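Local coordinates for carbohydrate kinase, FGGY (Novosphingobium aromaticivorans, PDB 3H6E), which probably phosphorylates a carbohydrate substrate, acting as a sugar kinase of the FGGY type, at residues A[82-86]-A[87-91]; A[134-137]-A[138-141]; A[127-130]-A[131-135]. All blocks are in the same frame, centred on the assembly; numbering follows the deposited sequence.

Interaction 1: A[82-86]-A[87-91]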
loop_
_atom_site.group_PDB
_atom_site.type_symbol
_atom_site.label_atom_id
_atom_site.label_comp_id
_atom_site.label_asym_id
_atom_site.label_seq_id
_atom_site.Cartn_x
_atom_site.Cartn_y
_atom_site.Cartn_z
ATOM N N ALA A 82 -6.918 -16.313 4.595
ATOM C CA ALA A 82 -8.032 -17.230 4.409
ATOM C C ALA A 82 -7.621 -18.660 4.726
ATOM O O ALA A 82 -6.480 -19.059 4.479
ATOM C CB ALA A 82 -8.571 -17.126 2.988
ATOM N N ALA A 83 -8.559 -19.428 5.274
ATOM C CA ALA A 83 -8.303 -20.813 5.649
ATOM C C ALA A 83 -9.249 -21.765 4.923
ATOM O O ALA A 83 -10.455 -21.527 4.849
ATOM C CB ALA A 83 -8.425 -20.986 7.159
ATOM N N LEU A 84 -8.691 -22.841 4.381
ATOM C CA LEU A 84 -9.484 -23.844 3.686
ATOM C C LEU A 84 -9.423 -25.166 4.437
ATOM O O LEU A 84 -8.349 -25.741 4.599
ATOM C CB LEU A 84 -8.969 -24.045 2.259
ATOM C CG LEU A 84 -8.681 -22.795 1.429
ATOM C CD1 LEU A 84 -8.131 -23.183 0.068
ATOM C CD2 LEU A 84 -9.931 -21.938 1.287
ATOM N N THR A 85 -10.576 -25.639 4.900
ATOM C CA THR A 85 -10.663 -26.946 5.541
ATOM C C THR A 85 -11.309 -27.938 4.584
ATOM O O THR A 85 -12.412 -27.706 4.084
ATOM C CB THR A 85 -11.467 -26.894 6.854
ATOM O OG1 THR A 85 -11.071 -25.751 7.619
ATOM C CG2 THR A 85 -11.222 -28.152 7.678
ATOM N N ASP A 86 -10.606 -29.037 4.324
ATOM C CA ASP A 86 -11.067 -30.041 3.367
ATOM C C ASP A 86 -11.428 -29.434 2.009
ATOM O O ASP A 86 -12.452 -29.774 1.416
ATOM C CB ASP A 86 -12.246 -30.838 3.931
ATOM C CG ASP A 86 -11.807 -31.913 4.904
ATOM O OD1 ASP A 86 -10.721 -32.497 4.698
ATOM O OD2 ASP A 86 -12.546 -32.175 5.876
ATOM N N GLY A 87 -10.586 -28.525 1.530
ATOM C CA GLY A 87 -10.724 -27.993 0.188
ATOM C C GLY A 87 -11.826 -26.974 -0.027
ATOM O O GLY A 87 -12.179 -26.684 -1.169
ATOM N N ARG A 88 -12.377 -26.432 1.052
ATOM C CA ARG A 88 -13.355 -25.350 0.936
ATOM C C ARG A 88 -13.086 -24.253 1.964
ATOM O O ARG A 88 -12.407 -24.481 2.966
ATOM C CB ARG A 88 -14.783 -25.872 1.106
ATOM C CG ARG A 88 -15.186 -26.100 2.556
ATOM C CD ARG A 88 -16.663 -25.787 2.761
ATOM N NE ARG A 88 -17.209 -26.434 3.949
ATOM C CZ ARG A 88 -17.651 -27.686 3.967
ATOM N NH1 ARG A 88 -17.600 -28.419 2.861
ATOM N NH2 ARG A 88 -18.141 -28.206 5.085
ATOM N N LEU A 89 -13.620 -23.063 1.714
ATOM C CA LEU A 89 -13.447 -21.960 2.650
ATOM C C LEU A 89 -13.990 -22.319 4.034
ATOM O O LEU A 89 -15.187 -22.550 4.206
ATOM C CB LEU A 89 -14.117 -20.689 2.138
ATOM C CG LEU A 89 -13.921 -19.503 3.085
ATOM C CD1 LEU A 89 -12.448 -19.092 3.113
ATOM C CD2 LEU A 89 -14.816 -18.328 2.707
ATOM N N ALA A 90 -13.099 -22.364 5.017
ATOM C CA ALA A 90 -13.475 -22.731 6.373
ATOM C C ALA A 90 -14.447 -21.721 6.981
ATOM O O ALA A 90 -15.325 -22.086 7.764
ATOM C CB ALA A 90 -12.239 -22.871 7.240
ATOM N N PHE A 91 -14.286 -20.454 6.610
ATOM C CA PHE A 91 -15.121 -19.371 7.120
ATOM C C PHE A 91 -14.672 -18.047 6.507
ATOM O O PHE A 91 -13.559 -17.948 5.988
ATOM C CB PHE A 91 -15.032 -19.295 8.647
ATOM C CG PHE A 91 -13.621 -19.250 9.173
ATOM C CD1 PHE A 91 -13.115 -20.294 9.931
ATOM C CD2 PHE A 91 -12.799 -18.166 8.902
ATOM C CE1 PHE A 91 -11.818 -20.256 10.411
ATOM C CE2 PHE A 91 -11.503 -18.121 9.377
ATOM C CZ PHE A 91 -11.012 -19.167 10.131
#
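A tight antiparallel beta hairpin, with Thr85 and Arg88 at the two ends of a type I' turn, brings strand 81-85 against strand 88-89. Asp86 and Gly87 fill the two inner positions of the turn, both with the positive phi this turn type requires. Arg88 N donates to Thr85 O at 3.3 Å, approaching from above the carbonyl plane; the return bond, Thr85 N to Arg88 O, is weak. Leu84 and Leu89 form the next, non-hydrogen-bonded pair, where Leu84 CA makes a CA-H...O contact with Arg88 O. Ala90 N then reaches Ala83 O at 2.8 Å, a bond of 166° at the hydrogen. Ala90 CB lies 3.1 Å from Thr85 OG1 and also meets Ala83 CB, which in turn is 4.3 Å from Phe91 CZ, oblique to the ring. The side chains of Leu84 and Leu89 set off in diverging directions, and their ends meet, CD2 of Leu84 with CD1 of Leu89 at 4.2 Å. With CG anti to the backbone N (chi1 -178°) and chi2 at 67°, CD1 of Leu89 returns toward the partner strand, near Ala83 O and Ala82 CB. Strand 148-151 flanks the other edge of strand 81-85, making this a beta hairpin with a two-residue type I' loop, at the margin of a small antiparallel sheet.

Interaction 2: A[134-137]-A[138-141]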
loop_
_atom_site.group_PDB
_atom_site.type_symbol
_atom_site.label_atom_id
_atom_site.label_comp_id
_atom_site.label_asym_id
_atom_site.label_seq_id
_atom_site.Cartn_x
_atom_site.Cartn_y
_atom_site.Cartn_z
ATOM N N TRP A 134 -2.888 -16.157 15.598
ATOM C CA TRP A 134 -2.743 -16.419 17.027
ATOM C C TRP A 134 -4.107 -16.600 17.679
ATOM O O TRP A 134 -4.364 -17.601 18.346
ATOM C CB TRP A 134 -2.003 -15.264 17.700
ATOM C CG TRP A 134 -1.717 -15.492 19.152
ATOM C CD1 TRP A 134 -2.464 -15.062 20.214
ATOM C CD2 TRP A 134 -0.602 -16.200 19.705
ATOM N NE1 TRP A 134 -1.882 -15.459 21.389
ATOM C CE2 TRP A 134 -0.739 -16.162 21.107
ATOM C CE3 TRP A 134 0.498 -16.864 19.153
ATOM C CZ2 TRP A 134 0.185 -16.763 21.964
ATOM C CZ3 TRP A 134 1.414 -17.456 20.005
ATOM C CH2 TRP A 134 1.253 -17.402 21.395
ATOM N N TRP A 135 -4.975 -15.616 17.476
ATOM C CA TRP A 135 -6.321 -15.643 18.025
ATOM C C TRP A 135 -7.099 -16.832 17.483
ATOM O O TRP A 135 -7.619 -17.642 18.245
ATOM C CB TRP A 135 -7.045 -14.338 17.696
ATOM C CG TRP A 135 -8.304 -14.130 18.462
ATOM C CD1 TRP A 135 -8.635 -14.681 19.667
ATOM C CD2 TRP A 135 -9.396 -13.279 18.096
ATOM N NE1 TRP A 135 -9.873 -14.239 20.065
ATOM C CE2 TRP A 135 -10.360 -13.374 19.121
ATOM C CE3 TRP A 135 -9.655 -12.450 16.999
ATOM C CZ2 TRP A 135 -11.565 -12.674 19.079
ATOM C CZ3 TRP A 135 -10.850 -11.756 16.961
ATOM C CH2 TRP A 135 -11.791 -11.874 17.994
ATOM N N LEU A 136 -7.163 -16.939 16.160
ATOM C CA LEU A 136 -7.868 -18.040 15.510
ATOM C C LEU A 136 -7.482 -19.412 16.070
ATOM O O LEU A 136 -8.311 -20.317 16.129
ATOM C CB LEU A 136 -7.645 -18.000 13.997
ATOM C CG LEU A 136 -8.454 -16.937 13.253
ATOM C CD1 LEU A 136 -8.015 -16.838 11.804
ATOM C CD2 LEU A 136 -9.943 -17.241 13.348
ATOM N N ASP A 137 -6.225 -19.564 16.472
ATOM C CA ASP A 137 -5.763 -20.822 17.046
ATOM C C ASP A 137 -6.517 -21.137 18.336
ATOM O O ASP A 137 -6.610 -22.297 18.738
ATOM C CB ASP A 137 -4.252 -20.792 17.300
ATOM C CG ASP A 137 -3.440 -21.276 16.101
ATOM O OD1 ASP A 137 -4.031 -21.878 15.178
ATOM O OD2 ASP A 137 -2.207 -21.066 16.085
ATOM N N GLN A 138 -7.061 -20.101 18.972
ATOM C CA GLN A 138 -7.852 -20.265 20.191
ATOM C C GLN A 138 -9.321 -20.549 19.892
ATOM O O GLN A 138 -9.918 -21.447 20.485
ATOM C CB GLN A 138 -7.757 -19.020 21.073
ATOM C CG GLN A 138 -6.440 -18.856 21.804
ATOM C CD GLN A 138 -6.592 -18.038 23.075
ATOM O OE1 GLN A 138 -5.657 -17.922 23.869
ATOM N NE2 GLN A 138 -7.780 -17.473 23.280
ATOM N N LEU A 139 -9.898 -19.776 18.974
ATOM C CA LEU A 139 -11.322 -19.871 18.661
ATOM C C LEU A 139 -11.668 -21.120 17.850
ATOM O O LEU A 139 -12.772 -21.655 17.952
ATOM C CB LEU A 139 -11.779 -18.629 17.894
ATOM C CG LEU A 139 -11.337 -17.261 18.413
ATOM C CD1 LEU A 139 -11.554 -16.199 17.349
ATOM C CD2 LEU A 139 -12.066 -16.900 19.700
ATOM N N HIS A 140 -10.728 -21.568 17.026
ATOM C CA HIS A 140 -10.967 -22.710 16.156
ATOM C C HIS A 140 -9.721 -23.576 16.062
ATOM O O HIS A 140 -9.187 -23.789 14.972
ATOM C CB HIS A 140 -11.390 -22.234 14.765
ATOM C CG HIS A 140 -12.600 -21.352 14.772
ATOM N ND1 HIS A 140 -12.564 -20.034 14.367
ATOM C CD2 HIS A 140 -13.878 -21.595 15.146
ATOM C CE1 HIS A 140 -13.770 -19.508 14.481
ATOM N NE2 HIS A 140 -14.586 -20.434 14.953
ATOM N N PRO A 141 -9.260 -24.084 17.217
ATOM C CA PRO A 141 -8.000 -24.827 17.346
ATOM C C PRO A 141 -7.851 -25.935 16.311
ATOM O O PRO A 141 -6.820 -26.013 15.642
ATOM C CB PRO A 141 -8.095 -25.430 18.751
ATOM C CG PRO A 141 -8.994 -24.500 19.491
ATOM C CD PRO A 141 -9.998 -24.022 18.492
#
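Leu139 lays a methyl on the indole of Trp135, one helical turn earlier: CD1 sits over the face of the five-membered ring, 3.6 Å from its centroid and 13° off the ring normal, a CH-pi contact. The other branch, CD2, lies on the same side of the ring but out beyond its rim, 3.5 Å from NE1 of Trp135. With CG of Trp135 anti to the backbone N (chi1 -167°), the ring is carried along the helix toward Leu139. An alanine in place of Trp135 is likely to deprive the Leu139 methyls of the surface they rest on and open a gap toward Val104 and Pro101. Next to this, Leu136 CD2 meets the edge of the His140 ring, in plane, 4.0 Å from ND1, the two side chains crossing at a slant.

The backbone beneath is the last turn of helix 129-139. Trp135 O accepts two bonds, from Gln138 N at 2.6 Å and from Leu139 N at 3.2 Å, the latter in the carbonyl plane. His140 N closes the turn on Leu136 O at 2.9 Å. His140 then leaves helical geometry and serves as N-cap residue of helix 141-145.

Farther out, Asp137 forms a salt bridge with Arg197 and a hydrogen bond with Trp194. Helix 102-109 packs on Trp134, Trp135 and Gln138, helix 141-145 places Met144 against Leu136 and Asp137, and Phe91, from the hairpin of residues 82-91, packs on Leu136 and His140.

Interaction 3: A[127-130]-A[131-135]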
loop_
_atom_site.group_PDB
_atom_site.type_symbol
_atom_site.label_atom_id
_atom_site.label_comp_id
_atom_site.label_asym_id
_atom_site.label_seq_id
_atom_site.Cartn_x
_atom_site.Cartn_y
_atom_site.Cartn_z
ATOM N N LEU A 127 -4.000 -5.973 11.785
ATOM C CA LEU A 127 -3.031 -5.461 10.813
ATOM C C LEU A 127 -1.840 -6.397 10.615
ATOM O O LEU A 127 -1.287 -6.488 9.520
ATOM C CB LEU A 127 -2.568 -4.052 11.192
ATOM C CG LEU A 127 -3.608 -2.950 10.953
ATOM C CD1 LEU A 127 -3.161 -1.633 11.558
ATOM C CD2 LEU A 127 -3.907 -2.785 9.465
ATOM N N ASN A 128 -1.446 -7.081 11.683
ATOM C CA ASN A 128 -0.512 -8.193 11.579
ATOM C C ASN A 128 -1.302 -9.482 11.393
ATOM O O ASN A 128 -2.141 -9.823 12.225
ATOM C CB ASN A 128 0.347 -8.302 12.841
ATOM C CG ASN A 128 1.323 -7.150 12.991
ATOM O OD1 ASN A 128 2.026 -6.790 12.046
ATOM N ND2 ASN A 128 1.383 -6.577 14.187
ATOM N N ILE A 129 -1.049 -10.200 10.306
ATOM C CA ILE A 129 -1.766 -11.450 10.078
ATOM C C ILE A 129 -1.514 -12.449 11.214
ATOM O O ILE A 129 -2.419 -13.180 11.625
ATOM C CB ILE A 129 -1.431 -12.063 8.708
ATOM C CG1 ILE A 129 -2.206 -11.330 7.605
ATOM C CG2 ILE A 129 -1.769 -13.544 8.691
ATOM C CD1 ILE A 129 -1.724 -11.634 6.190
ATOM N N GLY A 130 -0.290 -12.456 11.731
ATOM C CA GLY A 130 0.063 -13.308 12.856
ATOM C C GLY A 130 -0.897 -13.177 14.028
ATOM O O GLY A 130 -1.288 -14.176 14.635
ATOM N N SER A 131 -1.281 -11.945 14.347
ATOM C CA SER A 131 -2.235 -11.698 15.426
ATOM C C SER A 131 -3.555 -12.422 15.190
ATOM O O SER A 131 -4.132 -12.995 16.112
ATOM C CB SER A 131 -2.489 -10.199 15.587
ATOM O OG SER A 131 -1.288 -9.508 15.874
ATOM N N GLN A 132 -4.037 -12.384 13.951
ATOM C CA GLN A 132 -5.266 -13.079 13.589
ATOM C C GLN A 132 -5.102 -14.580 13.787
ATOM O O GLN A 132 -5.918 -15.218 14.447
ATOM C CB GLN A 132 -5.634 -12.796 12.134
ATOM C CG GLN A 132 -5.824 -11.337 11.799
ATOM C CD GLN A 132 -6.386 -11.146 10.411
ATOM O OE1 GLN A 132 -6.037 -10.196 9.712
ATOM N NE2 GLN A 132 -7.255 -12.059 9.997
ATOM N N LEU A 133 -4.042 -15.130 13.201
ATOM C CA LEU A 133 -3.705 -16.542 13.346
ATOM C C LEU A 133 -3.629 -16.937 14.814
ATOM O O LEU A 133 -4.232 -17.926 15.228
ATOM C CB LEU A 133 -2.377 -16.851 12.649
ATOM C CG LEU A 133 -2.449 -17.405 11.223
ATOM C CD1 LEU A 133 -3.749 -17.022 10.543
ATOM C CD2 LEU A 133 -1.240 -16.974 10.392
ATOM N N TRP A 134 -2.888 -16.157 15.598
ATOM C CA TRP A 134 -2.743 -16.419 17.027
ATOM C C TRP A 134 -4.107 -16.600 17.679
ATOM O O TRP A 134 -4.364 -17.601 18.346
ATOM C CB TRP A 134 -2.003 -15.264 17.700
ATOM C CG TRP A 134 -1.717 -15.492 19.152
ATOM C CD1 TRP A 134 -2.464 -15.062 20.214
ATOM C CD2 TRP A 134 -0.602 -16.200 19.705
ATOM N NE1 TRP A 134 -1.882 -15.459 21.389
ATOM C CE2 TRP A 134 -0.739 -16.162 21.107
ATOM C CE3 TRP A 134 0.498 -16.864 19.153
ATOM C CZ2 TRP A 134 0.185 -16.763 21.964
ATOM C CZ3 TRP A 134 1.414 -17.456 20.005
ATOM C CH2 TRP A 134 1.253 -17.402 21.395
ATOM N N TRP A 135 -4.975 -15.616 17.476
ATOM C CA TRP A 135 -6.321 -15.643 18.025
ATOM C C TRP A 135 -7.099 -16.832 17.483
ATOM O O TRP A 135 -7.619 -17.642 18.245
ATOM C CB TRP A 135 -7.045 -14.338 17.696
ATOM C CG TRP A 135 -8.304 -14.130 18.462
ATOM C CD1 TRP A 135 -8.635 -14.681 19.667
ATOM C CD2 TRP A 135 -9.396 -13.279 18.096
ATOM N NE1 TRP A 135 -9.873 -14.239 20.065
ATOM C CE2 TRP A 135 -10.360 -13.374 19.121
ATOM C CE3 TRP A 135 -9.655 -12.450 16.999
ATOM C CZ2 TRP A 135 -11.565 -12.674 19.079
ATOM C CZ3 TRP A 135 -10.850 -11.756 16.961
ATOM C CH2 TRP A 135 -11.791 -11.874 17.994
HETATM O O HOH W 1 -2.171 -6.877 14.468
#
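Ile129 and Leu133 lie side by side along one flank of the first turn of helix 129-139, pointing the same way, and meet through Ile129 CG2 and Leu133 CD2 at 3.9 Å. The beta-branched methyl does the touching because it stands anti to the backbone N of Ile129, whereas CG1 takes the position beside that nitrogen (chi1 -78°). Beneath the pair runs the bond from Leu133 N to Ile129 O, 3.0 Å long and nearly straight at 172°, so side chains and backbone span the same turn.

Ser131 is turned toward the start of the helix. Its OG lies 3.7 Å from Asn128 CB, and a water joins the backbone N-H of Asn128 to the hydroxyl of Ser131: it accepts from Asn128 N at 2.9 Å and is hydrogen-bonded to Ser131 OG at 3.1 Å. Asn128 occupies the N-cap position, but its side chain makes no capping bond; the direct polar link to Ser131 is a weak one, from Ser131 N to Asn128 O. The bridging water therefore ties the residue before the helix to a hydroxyl in its first turn.

Gly130 takes part through its backbone alone. Its carbonyl oxygen receives Trp134 N at 2.7 Å, and Trp134 CB rests against the same oxygen, while the indole leads away from residues 127-130 toward helix 102-109, where it meets the ring of Tyr108.

The turn is buried between several elements. Ile81 at the start of strand 81-85 packs on Ile129, Gln132 and Leu133. Ser131 faces Met105 and Tyr108 of helix 102-109. On the backbone, Gly130 is hydrogen-bonded to Ser175, linking the beginning of helix 129-139 to the chain that follows helix 168-171.

Interactions 2 and 3 hold two ends of one element, helix 129-139, and share Trp134 and Trp135; their centres lie about 10 Å apart. Interaction 3 is the buried end, where aliphatic packing combines with a bridging water. Interaction 2 is partly buried, and there an aromatic face, a histidine edge and an aspartate bonded to residues beyond the helix mark the helix end. Interaction 1, also partly buried, differs in kind: backbone bonds across a type I' turn close a hairpin, with alanine and leucine methyls packed against it. It touches interaction 2 through Phe91, whose CZ is 3.9 Å from Leu136 CD2, but stays about 7 Å from interaction 3 at the nearest atoms.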